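Local coordinates for protein iron-containing alcohol dehydrogenase (Ralstonia eutropha, PDB 3JZD) that binds NAD and probably reduces maleylacetate to 3-oxoadipate with NADH or NADPH, as a homodimeric member of the iron-containing alcohol dehydrogenase family, at residues 32-37 with 113-118; 41-44 with 50-53; 171-176 with 300-305; 182-187 with 267-272. All coordinates share one frame; numbering follows the deposited sequence.

Contact 1. Residues 32-37 with 113-118; sequences ERLGAK and GMPIVA
L34 meets P115 and V117 where the turn behind helix 27-33 packs on the start of strand 116-120, one of the parallel strands of the nucleotide-binding alpha/beta domain. The turn is a Schellman motif: G35, with positive phi, leaves the helix, and its N returns to the carbonyl of the last turn, G35 N to E32 O being 2.8 Å. L34 sits immediately before that glycine, with its CB directed toward 113-118.

Everything that crosses between the segments is apolar and passes through a single methyl, L34 CD1. The leucine and P115 run past each other in opposite senses, and CD1 comes within 4.0 Å of P115 CB. I116, between the two partners, directs its CB away from 32-37, as expected for neighbouring strand residues, and packs instead on A109 of helix 99-112.

Polar bonding belongs to the surroundings. P115 and V117 are tied by backbone bonds to A93, I116 to R151, and R33 forms a salt bridge with E11 of the second subunit, which brings the dimer partner close to this helix end. On the strand, V117 has CG1 anti to its backbone N (chi1 173°), which turns the other branch toward the leucine; V117 CG2 lies 3.5 Å from L34 CD1.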
loop_
_atom_site.group_PDB
_atom_site.type_symbol
_atom_site.label_atom_id
_atom_site.label_comp_id
_atom_site.label_asym_id
_atom_site.label_seq_id
_atom_site.Cartn_x
_atom_site.Cartn_y
_atom_site.Cartn_z
ATOM N N GLU A 32 20.105 -5.330 13.974
ATOM C CA GLU A 32 19.985 -6.526 14.830
ATOM C C GLU A 32 18.790 -7.349 14.373
ATOM O O GLU A 32 18.861 -8.545 14.342
ATOM C CB GLU A 32 19.832 -6.157 16.332
ATOM C CG GLU A 32 21.101 -5.556 17.013
ATOM C CD GLU A 32 20.865 -4.836 18.375
ATOM O OE1 GLU A 32 19.754 -4.322 18.687
ATOM O OE2 GLU A 32 21.846 -4.757 19.134
ATOM N N ARG A 33 17.713 -6.685 13.968
ATOM C CA ARG A 33 16.485 -7.358 13.532
ATOM C C ARG A 33 16.725 -8.191 12.277
ATOM O O ARG A 33 16.154 -9.242 12.101
ATOM C CB ARG A 33 15.411 -6.294 13.310
ATOM C CG ARG A 33 14.015 -6.794 13.187
ATOM C CD ARG A 33 13.007 -5.634 13.182
ATOM N NE ARG A 33 11.640 -6.185 13.195
ATOM C CZ ARG A 33 11.023 -6.713 12.124
ATOM N NH1 ARG A 33 11.625 -6.745 10.938
ATOM N NH2 ARG A 33 9.792 -7.212 12.227
ATOM N N LEU A 34 17.594 -7.708 11.402
ATOM C CA LEU A 34 17.973 -8.425 10.206
ATOM C C LEU A 34 18.925 -9.579 10.547
ATOM O O LEU A 34 19.258 -10.374 9.690
ATOM C CB LEU A 34 18.666 -7.462 9.231
ATOM C CG LEU A 34 17.751 -6.433 8.591
ATOM C CD1 LEU A 34 18.543 -5.400 7.836
ATOM C CD2 LEU A 34 16.742 -7.157 7.683
ATOM N N GLY A 35 19.347 -9.671 11.800
ATOM C CA GLY A 35 20.305 -10.680 12.202
ATOM C C GLY A 35 21.724 -10.336 11.781
ATOM O O GLY A 35 22.605 -11.201 11.845
ATOM N N ALA A 36 21.974 -9.087 11.363
ATOM C CA ALA A 36 23.319 -8.695 10.908
ATOM C C ALA A 36 24.219 -8.307 12.093
ATOM O O ALA A 36 23.735 -7.746 13.100
ATOM C CB ALA A 36 23.246 -7.550 9.890
ATOM N N LYS A 37 25.510 -8.622 11.967
ATOM C CA LYS A 37 26.508 -8.345 12.989
ATOM C C LYS A 37 27.578 -7.301 12.589
ATOM O O LYS A 37 28.251 -6.771 13.461
ATOM C CB LYS A 37 27.214 -9.655 13.397
ATOM C CG LYS A 37 26.309 -10.766 13.959
ATOM N N GLY A 113 24.397 -9.991 -2.212
ATOM C CA GLY A 113 23.208 -10.509 -1.599
ATOM C C GLY A 113 22.916 -9.925 -0.234
ATOM O O GLY A 113 21.809 -10.126 0.273
HETATM N N MSE A 114 23.836 -9.138 0.347
HETATM C CA MSE A 114 23.616 -8.611 1.708
HETATM C C MSE A 114 22.444 -7.630 1.808
HETATM O O MSE A 114 22.153 -6.885 0.882
HETATM C CB MSE A 114 24.872 -7.935 2.263
HETATM C CG MSE A 114 25.193 -6.563 1.677
HETATM SE SE MSE A 114 26.766 -5.840 2.603
HETATM C CE MSE A 114 28.064 -7.141 1.969
ATOM N N PRO A 115 21.761 -7.632 2.960
ATOM C CA PRO A 115 20.649 -6.704 3.123
ATOM C C PRO A 115 21.118 -5.267 3.161
ATOM O O PRO A 115 22.228 -4.995 3.614
ATOM C CB PRO A 115 20.082 -7.080 4.502
ATOM C CG PRO A 115 21.244 -7.721 5.197
ATOM C CD PRO A 115 21.895 -8.511 4.119
ATOM N N ILE A 116 20.269 -4.374 2.692
ATOM C CA ILE A 116 20.515 -2.948 2.826
ATOM C C ILE A 116 19.463 -2.329 3.741
ATOM O O ILE A 116 18.261 -2.635 3.607
ATOM C CB ILE A 116 20.314 -2.169 1.490
ATOM C CG1 ILE A 116 21.134 -2.776 0.355
ATOM C CG2 ILE A 116 20.680 -0.692 1.667
ATOM C CD1 ILE A 116 20.652 -2.274 -1.029
ATOM N N VAL A 117 19.924 -1.499 4.676
ATOM C CA VAL A 117 19.054 -0.605 5.447
ATOM C C VAL A 117 19.292 0.805 4.857
ATOM O O VAL A 117 20.416 1.321 4.897
ATOM C CB VAL A 117 19.392 -0.571 6.947
ATOM C CG1 VAL A 117 18.540 0.528 7.700
ATOM C CG2 VAL A 117 19.264 -1.955 7.565
ATOM N N ALA A 118 18.254 1.402 4.286
ATOM C CA ALA A 118 18.360 2.718 3.665
ATOM C C ALA A 118 17.887 3.785 4.633
ATOM O O ALA A 118 16.843 3.639 5.262
ATOM C CB ALA A 118 17.529 2.770 2.317
#

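Contact 2. Residues 41-44 with 50-53; sequences VLCT and EAER. With NAD (nicotinamide-adenine-dinucleotide), chain E.
This is a buried apolar contact inside a beta-alpha-beta unit: A51, on helix 48-58, faces V41 and C43 at the end of strand 39-42. The helix follows the strand after a short loop, so the two segments are close in sequence as well as in space, and C43 and A51 are the nearest pair of backbones, their CA atoms 6.3 Å apart.

One methyl does the work on the helix side. A51 CB is approached by C43 SG at 3.4 Å and by V41 CG1 at 3.8 Å. The sulfur reaches it because chi1 of 61° places SG between the backbone N and the carbonyl carbon of C43. V41 offers its CG1 branch, which also lies 3.8 Å from the carbonyl atom A51 O. Alanine's short side chain lets the helix backbone come near the strand, and V65 of the adjoining strand 62-66 touches V41, C43 and A51 alike. L42, between the two inward residues, has its CB directed to the other side of the sheet, against T101 and I108 of helix 99-112.

Just past the strand, T44 turns to the cofactor. Its hydroxyl donates a hydrogen bond to the adenosine ribose, T44 OG1 to NAD O2B being 2.7 Å, while Q47, bonded to E50 OE2, also binds NAD. A strand whose C-terminal end delivers residues to a dinucleotide, with the following helix packed on the sheet, is the arrangement of a Rossmann-like nucleotide-binding domain.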
loop_
_atom_site.group_PDB
_atom_site.type_symbol
_atom_site.label_atom_id
_atom_site.label_comp_id
_atom_site.label_asym_id
_atom_site.label_seq_id
_atom_site.Cartn_x
_atom_site.Cartn_y
_atom_site.Cartn_z
ATOM N N VAL A 41 28.580 1.362 6.820
ATOM C CA VAL A 41 27.852 2.599 6.590
ATOM C C VAL A 41 28.436 3.269 5.346
ATOM O O VAL A 41 29.677 3.444 5.221
ATOM C CB VAL A 41 27.945 3.552 7.813
ATOM C CG1 VAL A 41 27.114 4.845 7.528
ATOM C CG2 VAL A 41 27.505 2.826 9.112
ATOM N N LEU A 42 27.539 3.671 4.456
ATOM C CA LEU A 42 27.885 4.251 3.192
ATOM C C LEU A 42 27.444 5.692 3.125
ATOM O O LEU A 42 26.352 6.040 3.612
ATOM C CB LEU A 42 27.152 3.488 2.079
ATOM C CG LEU A 42 27.271 1.967 2.012
ATOM C CD1 LEU A 42 26.318 1.349 0.942
ATOM C CD2 LEU A 42 28.719 1.594 1.768
ATOM N N CYS A 43 28.254 6.526 2.489
ATOM C CA CYS A 43 27.881 7.928 2.250
ATOM C C CYS A 43 28.737 8.542 1.171
ATOM O O CYS A 43 29.702 7.924 0.703
ATOM C CB CYS A 43 28.022 8.762 3.535
ATOM S SG CYS A 43 29.685 8.822 4.226
ATOM N N THR A 44 28.374 9.756 0.777
ATOM C CA THR A 44 29.193 10.542 -0.124
ATOM C C THR A 44 30.217 11.244 0.806
ATOM O O THR A 44 29.999 11.312 2.019
ATOM C CB THR A 44 28.393 11.630 -0.838
ATOM O OG1 THR A 44 27.794 12.478 0.143
ATOM C CG2 THR A 44 27.303 11.064 -1.710
ATOM N N GLU A 50 27.015 12.729 9.106
ATOM C CA GLU A 50 25.798 11.937 9.367
ATOM C C GLU A 50 26.177 10.481 9.460
ATOM O O GLU A 50 25.754 9.789 10.370
ATOM C CB GLU A 50 24.763 12.079 8.245
ATOM C CG GLU A 50 24.161 13.445 8.071
ATOM C CD GLU A 50 24.878 14.326 7.019
ATOM O OE1 GLU A 50 26.084 14.661 7.213
ATOM O OE2 GLU A 50 24.176 14.725 6.032
ATOM N N ALA A 51 26.990 10.025 8.515
ATOM C CA ALA A 51 27.471 8.634 8.511
ATOM C C ALA A 51 28.156 8.265 9.828
ATOM O O ALA A 51 27.947 7.175 10.352
ATOM C CB ALA A 51 28.386 8.399 7.345
ATOM N N GLU A 52 28.971 9.173 10.377
ATOM C CA GLU A 52 29.668 8.908 11.644
ATOM C C GLU A 52 28.723 8.778 12.806
ATOM O O GLU A 52 28.942 7.949 13.676
ATOM C CB GLU A 52 30.722 9.969 11.975
ATOM C CG GLU A 52 31.991 9.815 11.167
ATOM C CD GLU A 52 32.743 8.502 11.427
ATOM O OE1 GLU A 52 32.525 7.869 12.490
ATOM O OE2 GLU A 52 33.581 8.125 10.562
ATOM N N ARG A 53 27.690 9.616 12.845
ATOM C CA ARG A 53 26.668 9.483 13.883
ATOM C C ARG A 53 25.977 8.125 13.776
ATOM O O ARG A 53 25.739 7.491 14.790
ATOM C CB ARG A 53 25.687 10.662 13.827
ATOM C CG ARG A 53 26.342 11.922 14.470
ATOM C CD ARG A 53 25.501 13.177 14.324
ATOM N NE ARG A 53 24.191 13.101 14.995
ATOM C CZ ARG A 53 23.788 13.807 16.056
ATOM N NH1 ARG A 53 24.565 14.710 16.662
ATOM N NH2 ARG A 53 22.555 13.618 16.496
HETATM P PA NAD E . 22.342 12.623 -4.654
HETATM O O1A NAD E . 22.231 11.329 -3.903
HETATM O O2A NAD E . 23.155 12.401 -5.855
HETATM O O5B NAD E . 22.762 13.819 -3.664
HETATM C C5B NAD E . 23.265 15.049 -4.183
HETATM C C4B NAD E . 24.120 15.720 -3.123
HETATM O O4B NAD E . 23.349 16.138 -2.014
HETATM C C3B NAD E . 25.153 14.753 -2.558
HETATM O O3B NAD E . 26.391 15.382 -2.389
HETATM C C2B NAD E . 24.636 14.404 -1.182
HETATM O O2B NAD E . 25.672 14.052 -0.295
HETATM C C1B NAD E . 23.926 15.700 -0.804
HETATM N N9A NAD E . 22.856 15.486 0.170
HETATM C C8A NAD E . 21.876 14.535 0.045
HETATM N N7A NAD E . 21.053 14.651 1.099
HETATM C C5A NAD E . 21.477 15.635 1.904
HETATM C C6A NAD E . 21.019 16.127 3.135
HETATM N N6A NAD E . 19.807 15.889 3.593
HETATM N N1A NAD E . 21.730 17.135 3.740
HETATM C C2A NAD E . 22.863 17.648 3.155
HETATM N N3A NAD E . 23.309 17.172 1.936
HETATM C C4A NAD E . 22.636 16.158 1.325
HETATM O O3 NAD E . 20.942 13.237 -5.167
HETATM P PN NAD E . 19.559 12.446 -5.400
HETATM O O1N NAD E . 18.782 13.394 -6.314
HETATM O O2N NAD E . 19.026 11.968 -4.109
HETATM O O5D NAD E . 19.909 11.133 -6.176
HETATM C C5D NAD E . 19.939 11.122 -7.573
HETATM C C4D NAD E . 20.634 9.840 -7.987
HETATM O O4D NAD E . 19.818 8.774 -7.571
HETATM C C3D NAD E . 20.761 9.715 -9.493
HETATM O O3D NAD E . 21.837 8.872 -9.768
HETATM C C2D NAD E . 19.471 9.060 -9.872
HETATM O O2D NAD E . 19.534 8.458 -11.141
HETATM C C1D NAD E . 19.335 8.079 -8.706
HETATM N N1N NAD E . 17.945 7.623 -8.540
HETATM C C2N NAD E . 17.681 6.291 -8.732
HETATM C C3N NAD E . 16.390 5.805 -8.583
HETATM C C7N NAD E . 16.112 4.323 -8.702
HETATM O O7N NAD E . 14.819 3.841 -8.494
HETATM N N7N NAD E . 17.065 3.446 -8.958
HETATM C C4N NAD E . 15.363 6.695 -8.230
HETATM C C5N NAD E . 15.643 8.042 -8.029
HETATM C C6N NAD E . 16.957 8.495 -8.164
#

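Contact 3. Residues 171-176 with 300-305; sequences SALNAI and DLAQRH
Helices 165-182 and 294-304 run almost exactly antiparallel here, their local axes 175° apart in direction and 11.0 Å apart at closest approach, with L173 and A302 as the nearest pair of CA atoms. That spacing is bridged entirely by aliphatic side chains.

L173 is the central residue, since its two methyls go to different partners. L173 CD1 rests on the methyl of the opposite alanine, 3.7 Å from A302 CB, while L173 CD2 faces the leucine one position earlier, 4.3 Å from L301 CD2. One turn further along, I176 reaches the same leucine methyl at a slant, I176 CD1 to L301 CD2 being 4.1 Å. L301 has CG anti to the backbone N (chi1 -170°), an extension that carries its CD2 to meet both residues.

The carbonyl of L301 is used by H305, just beyond the helix end. H305 ND1 donates to L301 O at 2.7 Å, nearly straight at 169°; the oxygen lies close to the imidazole plane and receives the N-H on a lone pair. This fixes the ring's rotation, and F211 meets the same ring edge-to-face.

In the helical C-terminal domain the contact is enclosed by further helices: helix 257-272 supplies T262, which touches both L173 and A302, and L265 beside I176, while helix 190-212 covers A172, A175 and H305 through I207, L203 and P208.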
loop_
_atom_site.group_PDB
_atom_site.type_symbol
_atom_site.label_atom_id
_atom_site.label_comp_id
_atom_site.label_asym_id
_atom_site.label_seq_id
_atom_site.Cartn_x
_atom_site.Cartn_y
_atom_site.Cartn_z
ATOM N N SER A 171 14.481 18.029 -5.585
ATOM C CA SER A 171 14.316 16.610 -5.302
ATOM C C SER A 171 12.823 16.351 -5.079
ATOM O O SER A 171 12.336 15.308 -5.409
ATOM C CB SER A 171 15.105 16.183 -4.065
ATOM O OG SER A 171 14.991 14.772 -3.848
ATOM N N ALA A 172 12.113 17.326 -4.536
ATOM C CA ALA A 172 10.692 17.170 -4.261
ATOM C C ALA A 172 9.921 17.045 -5.560
ATOM O O ALA A 172 8.963 16.282 -5.633
ATOM C CB ALA A 172 10.179 18.330 -3.410
ATOM N N LEU A 173 10.339 17.796 -6.592
ATOM C CA LEU A 173 9.699 17.712 -7.920
ATOM C C LEU A 173 10.082 16.428 -8.625
ATOM O O LEU A 173 9.265 15.855 -9.336
ATOM C CB LEU A 173 9.970 18.985 -8.747
ATOM C CG LEU A 173 9.003 20.071 -8.236
ATOM C CD1 LEU A 173 9.497 21.432 -8.353
ATOM C CD2 LEU A 173 7.659 19.880 -8.977
ATOM N N ASN A 174 11.287 15.919 -8.356
ATOM C CA ASN A 174 11.699 14.615 -8.878
ATOM C C ASN A 174 10.697 13.550 -8.362
ATOM O O ASN A 174 10.186 12.728 -9.121
ATOM C CB ASN A 174 13.141 14.369 -8.459
ATOM C CG ASN A 174 13.694 13.042 -8.897
ATOM O OD1 ASN A 174 13.118 12.313 -9.715
ATOM N ND2 ASN A 174 14.828 12.718 -8.349
ATOM N N ALA A 175 10.374 13.605 -7.082
ATOM C CA ALA A 175 9.428 12.655 -6.496
ATOM C C ALA A 175 8.027 12.843 -7.121
ATOM O O ALA A 175 7.390 11.876 -7.489
ATOM C CB ALA A 175 9.375 12.847 -4.994
ATOM N N ILE A 176 7.574 14.098 -7.253
ATOM C CA ILE A 176 6.267 14.374 -7.874
ATOM C C ILE A 176 6.220 13.789 -9.285
ATOM O O ILE A 176 5.204 13.254 -9.681
ATOM C CB ILE A 176 5.932 15.889 -7.897
ATOM C CG1 ILE A 176 5.560 16.342 -6.498
ATOM C CG2 ILE A 176 4.781 16.197 -8.918
ATOM C CD1 ILE A 176 5.437 17.827 -6.299
ATOM N N ASP A 300 5.119 26.685 -11.823
ATOM C CA ASP A 300 5.047 27.713 -10.772
ATOM C C ASP A 300 5.562 27.215 -9.428
ATOM O O ASP A 300 6.152 27.981 -8.673
ATOM C CB ASP A 300 3.617 28.235 -10.544
ATOM C CG ASP A 300 3.085 29.030 -11.685
ATOM O OD1 ASP A 300 3.867 29.396 -12.592
ATOM O OD2 ASP A 300 1.844 29.270 -11.703
ATOM N N LEU A 301 5.314 25.956 -9.100
ATOM C CA LEU A 301 5.771 25.412 -7.814
ATOM C C LEU A 301 7.299 25.442 -7.746
ATOM O O LEU A 301 7.903 25.696 -6.668
ATOM C CB LEU A 301 5.283 23.966 -7.654
ATOM C CG LEU A 301 5.405 23.229 -6.324
ATOM C CD1 LEU A 301 4.679 24.050 -5.264
ATOM C CD2 LEU A 301 4.795 21.826 -6.499
ATOM N N ALA A 302 7.933 25.220 -8.906
ATOM C CA ALA A 302 9.390 25.261 -8.978
ATOM C C ALA A 302 9.847 26.702 -8.922
ATOM O O ALA A 302 10.698 27.066 -8.105
ATOM C CB ALA A 302 9.928 24.615 -10.286
ATOM N N GLN A 303 9.279 27.508 -9.811
ATOM C CA GLN A 303 9.725 28.877 -9.955
ATOM C C GLN A 303 9.574 29.765 -8.721
ATOM O O GLN A 303 10.500 30.473 -8.356
ATOM C CB GLN A 303 9.024 29.559 -11.100
ATOM C CG GLN A 303 9.873 30.763 -11.513
ATOM C CD GLN A 303 9.200 31.642 -12.479
ATOM O OE1 GLN A 303 8.009 31.917 -12.350
ATOM N NE2 GLN A 303 9.963 32.148 -13.444
ATOM N N ARG A 304 8.406 29.690 -8.089
ATOM C CA ARG A 304 8.076 30.448 -6.900
ATOM C C ARG A 304 9.033 30.147 -5.738
ATOM O O ARG A 304 9.226 30.985 -4.865
ATOM C CB ARG A 304 6.643 30.074 -6.496
ATOM C CG ARG A 304 6.119 30.647 -5.197
ATOM C CD ARG A 304 4.677 30.072 -4.838
ATOM N NE ARG A 304 3.672 30.254 -5.909
ATOM C CZ ARG A 304 3.058 29.286 -6.622
ATOM N NH1 ARG A 304 3.258 27.945 -6.392
ATOM N NH2 ARG A 304 2.188 29.686 -7.568
ATOM N N HIS A 305 9.647 28.973 -5.725
ATOM C CA HIS A 305 10.509 28.615 -4.618
ATOM C C HIS A 305 11.963 28.510 -5.014
ATOM O O HIS A 305 12.691 27.720 -4.456
ATOM C CB HIS A 305 10.025 27.336 -3.947
ATOM C CG HIS A 305 8.594 27.413 -3.546
ATOM N ND1 HIS A 305 7.594 26.854 -4.300
ATOM C CD2 HIS A 305 7.986 28.083 -2.543
ATOM C CE1 HIS A 305 6.426 27.133 -3.749
ATOM N NE2 HIS A 305 6.636 27.878 -2.682
#

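Contact 4. Residues 182-187 with 267-272; sequences GLYARD and HALAYN
Y184 and N272 are joined by a hydrogen bond that connects the turn after helix 165-182 to the last residue of helix 257-272 in the helical C-terminal domain. The amide is the donor: N272 ND2 lies 3.1 Å from Y184 OH, with an N-H...O angle of 157°, and the oxygen sits in the amide plane. Ring and amide stand almost perpendicular, 85° apart, so the asparagine meets the phenol without stacking on it. The tyrosine gets there from a type I turn spanning G182 to A185, closed by A185 N to G182 O at 3.2 Å; chi1 of 58° sets its ring between the backbone N and the carbonyl carbon and sends it across to the helix.

The apolar part is smaller. L269, one turn before N272, brings a methyl up to the edge of the ring near its plane, Y184 CE2 to L269 CD2 being 4.0 Å. From the tyrosine's own surroundings, A279 and M280 of helix 277-287 add to the packing.

Both polar ends have further partners. Y184 OH is also hydrogen-bonded to E181 OE2, and N272 OD1 accepts from N335 ND2. The buried phenol and amide are therefore linked in a chain from E181 through Y184 and N272 to N335, and the carboxylate of E181 would probably polarise the phenol oxygen and strengthen its hold on the amide N-H.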
loop_
_atom_site.group_PDB
_atom_site.type_symbol
_atom_site.label_atom_id
_atom_site.label_comp_id
_atom_site.label_asym_id
_atom_site.label_seq_id
_atom_site.Cartn_x
_atom_site.Cartn_y
_atom_site.Cartn_z
ATOM N N GLY A 182 3.132 7.878 -12.936
ATOM C CA GLY A 182 2.473 6.708 -12.394
ATOM C C GLY A 182 0.966 6.761 -12.667
ATOM O O GLY A 182 0.334 5.754 -12.969
ATOM N N LEU A 183 0.391 7.954 -12.577
ATOM C CA LEU A 183 -1.031 8.089 -12.808
ATOM C C LEU A 183 -1.424 7.717 -14.228
ATOM O O LEU A 183 -2.569 7.440 -14.469
ATOM C CB LEU A 183 -1.501 9.504 -12.443
ATOM C CG LEU A 183 -1.540 9.793 -10.955
ATOM C CD1 LEU A 183 -1.548 11.309 -10.674
ATOM C CD2 LEU A 183 -2.760 9.089 -10.356
ATOM N N TYR A 184 -0.518 7.813 -15.203
ATOM C CA TYR A 184 -0.889 7.427 -16.551
ATOM C C TYR A 184 -0.120 6.238 -17.101
ATOM O O TYR A 184 -0.105 5.996 -18.295
ATOM C CB TYR A 184 -0.840 8.618 -17.488
ATOM C CG TYR A 184 0.458 9.378 -17.638
ATOM C CD1 TYR A 184 1.516 8.850 -18.356
ATOM C CD2 TYR A 184 0.574 10.704 -17.189
ATOM C CE1 TYR A 184 2.678 9.594 -18.558
ATOM C CE2 TYR A 184 1.729 11.446 -17.405
ATOM C CZ TYR A 184 2.761 10.887 -18.090
ATOM O OH TYR A 184 3.884 11.611 -18.333
ATOM N N ALA A 185 0.467 5.464 -16.201
ATOM C CA ALA A 185 1.259 4.321 -16.575
ATOM C C ALA A 185 0.409 3.357 -17.351
ATOM O O ALA A 185 -0.773 3.229 -17.115
ATOM C CB ALA A 185 1.792 3.608 -15.351
ATOM N N ARG A 186 1.044 2.647 -18.261
ATOM C CA ARG A 186 0.338 1.655 -19.011
ATOM C C ARG A 186 -0.219 0.613 -18.063
ATOM O O ARG A 186 -1.264 0.052 -18.318
ATOM C CB ARG A 186 1.306 1.022 -19.980
ATOM C CG ARG A 186 0.691 0.097 -20.937
ATOM C CD ARG A 186 1.810 -0.576 -21.661
ATOM N NE ARG A 186 1.289 -1.334 -22.771
ATOM C CZ ARG A 186 2.058 -1.905 -23.685
ATOM N NH1 ARG A 186 3.388 -1.812 -23.591
ATOM N NH2 ARG A 186 1.495 -2.568 -24.691
ATOM N N ASP A 187 0.478 0.370 -16.957
ATOM C CA ASP A 187 0.069 -0.624 -15.943
ATOM C C ASP A 187 -0.401 0.037 -14.643
ATOM O O ASP A 187 -0.264 -0.498 -13.534
ATOM C CB ASP A 187 1.197 -1.642 -15.688
ATOM C CG ASP A 187 2.503 -0.997 -15.228
ATOM O OD1 ASP A 187 2.707 0.227 -15.437
ATOM O OD2 ASP A 187 3.335 -1.735 -14.655
ATOM N N HIS A 267 6.977 20.355 -19.110
ATOM C CA HIS A 267 6.962 20.212 -20.577
ATOM C C HIS A 267 6.650 18.792 -21.018
ATOM O O HIS A 267 6.026 18.574 -22.072
ATOM C CB HIS A 267 8.289 20.719 -21.154
ATOM C CG HIS A 267 8.572 22.136 -20.772
ATOM N ND1 HIS A 267 9.387 22.478 -19.706
ATOM C CD2 HIS A 267 8.034 23.287 -21.218
ATOM C CE1 HIS A 267 9.381 23.790 -19.565
ATOM N NE2 HIS A 267 8.576 24.301 -20.478
ATOM N N ALA A 268 7.093 17.825 -20.218
ATOM C CA ALA A 268 6.772 16.430 -20.483
ATOM C C ALA A 268 5.261 16.270 -20.219
ATOM O O ALA A 268 4.541 15.576 -20.973
ATOM C CB ALA A 268 7.635 15.467 -19.590
ATOM N N LEU A 269 4.748 16.924 -19.176
ATOM C CA LEU A 269 3.303 16.849 -18.920
ATOM C C LEU A 269 2.548 17.575 -20.042
ATOM O O LEU A 269 1.562 17.053 -20.561
ATOM C CB LEU A 269 2.911 17.353 -17.524
ATOM C CG LEU A 269 3.459 16.531 -16.332
ATOM C CD1 LEU A 269 3.130 17.161 -15.044
ATOM C CD2 LEU A 269 2.973 15.065 -16.333
ATOM N N ALA A 270 3.004 18.756 -20.454
ATOM C CA ALA A 270 2.310 19.449 -21.548
ATOM C C ALA A 270 2.237 18.563 -22.825
ATOM O O ALA A 270 1.209 18.548 -23.537
ATOM C CB ALA A 270 2.969 20.807 -21.873
ATOM N N TYR A 271 3.307 17.809 -23.088
ATOM C CA TYR A 271 3.389 16.950 -24.267
ATOM C C TYR A 271 2.328 15.837 -24.194
ATOM O O TYR A 271 1.670 15.522 -25.173
ATOM C CB TYR A 271 4.778 16.323 -24.331
ATOM C CG TYR A 271 5.050 15.532 -25.564
ATOM C CD1 TYR A 271 4.603 14.222 -25.691
ATOM C CD2 TYR A 271 5.814 16.070 -26.609
ATOM C CE1 TYR A 271 4.873 13.463 -26.829
ATOM C CE2 TYR A 271 6.081 15.313 -27.768
ATOM C CZ TYR A 271 5.619 14.018 -27.860
ATOM O OH TYR A 271 5.859 13.298 -28.997
ATOM N N ASN A 272 2.208 15.210 -23.028
ATOM C CA ASN A 272 1.260 14.124 -22.843
ATOM C C ASN A 272 -0.177 14.492 -22.449
ATOM O O ASN A 272 -1.070 13.625 -22.538
ATOM C CB ASN A 272 1.826 13.153 -21.798
ATOM C CG ASN A 272 2.910 12.247 -22.367
ATOM O OD1 ASN A 272 3.028 12.051 -23.604
ATOM N ND2 ASN A 272 3.713 11.680 -21.473
#

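From the N terminus, contact 1 opens first, at the end of helix 27-33, and its loop closes at strand 116-120. Nested within it, contact 2 closes a very short loop between strand 39-42 and helix 48-58; both contacts reach the same parallel sheet, their centres 16 Å apart. The chain then enters the C-terminal helical domain, where contact 3 opens on helix 165-182 and closes at helix 294-304. Contact 4 lies inside that loop, joining the turn at 182-187 to helix 257-272; the centres of contacts 3 and 4 are about 17 Å apart. The two nested pairs follow in series without crossing, each confined to its own domain, with NAD bound beside contact 2.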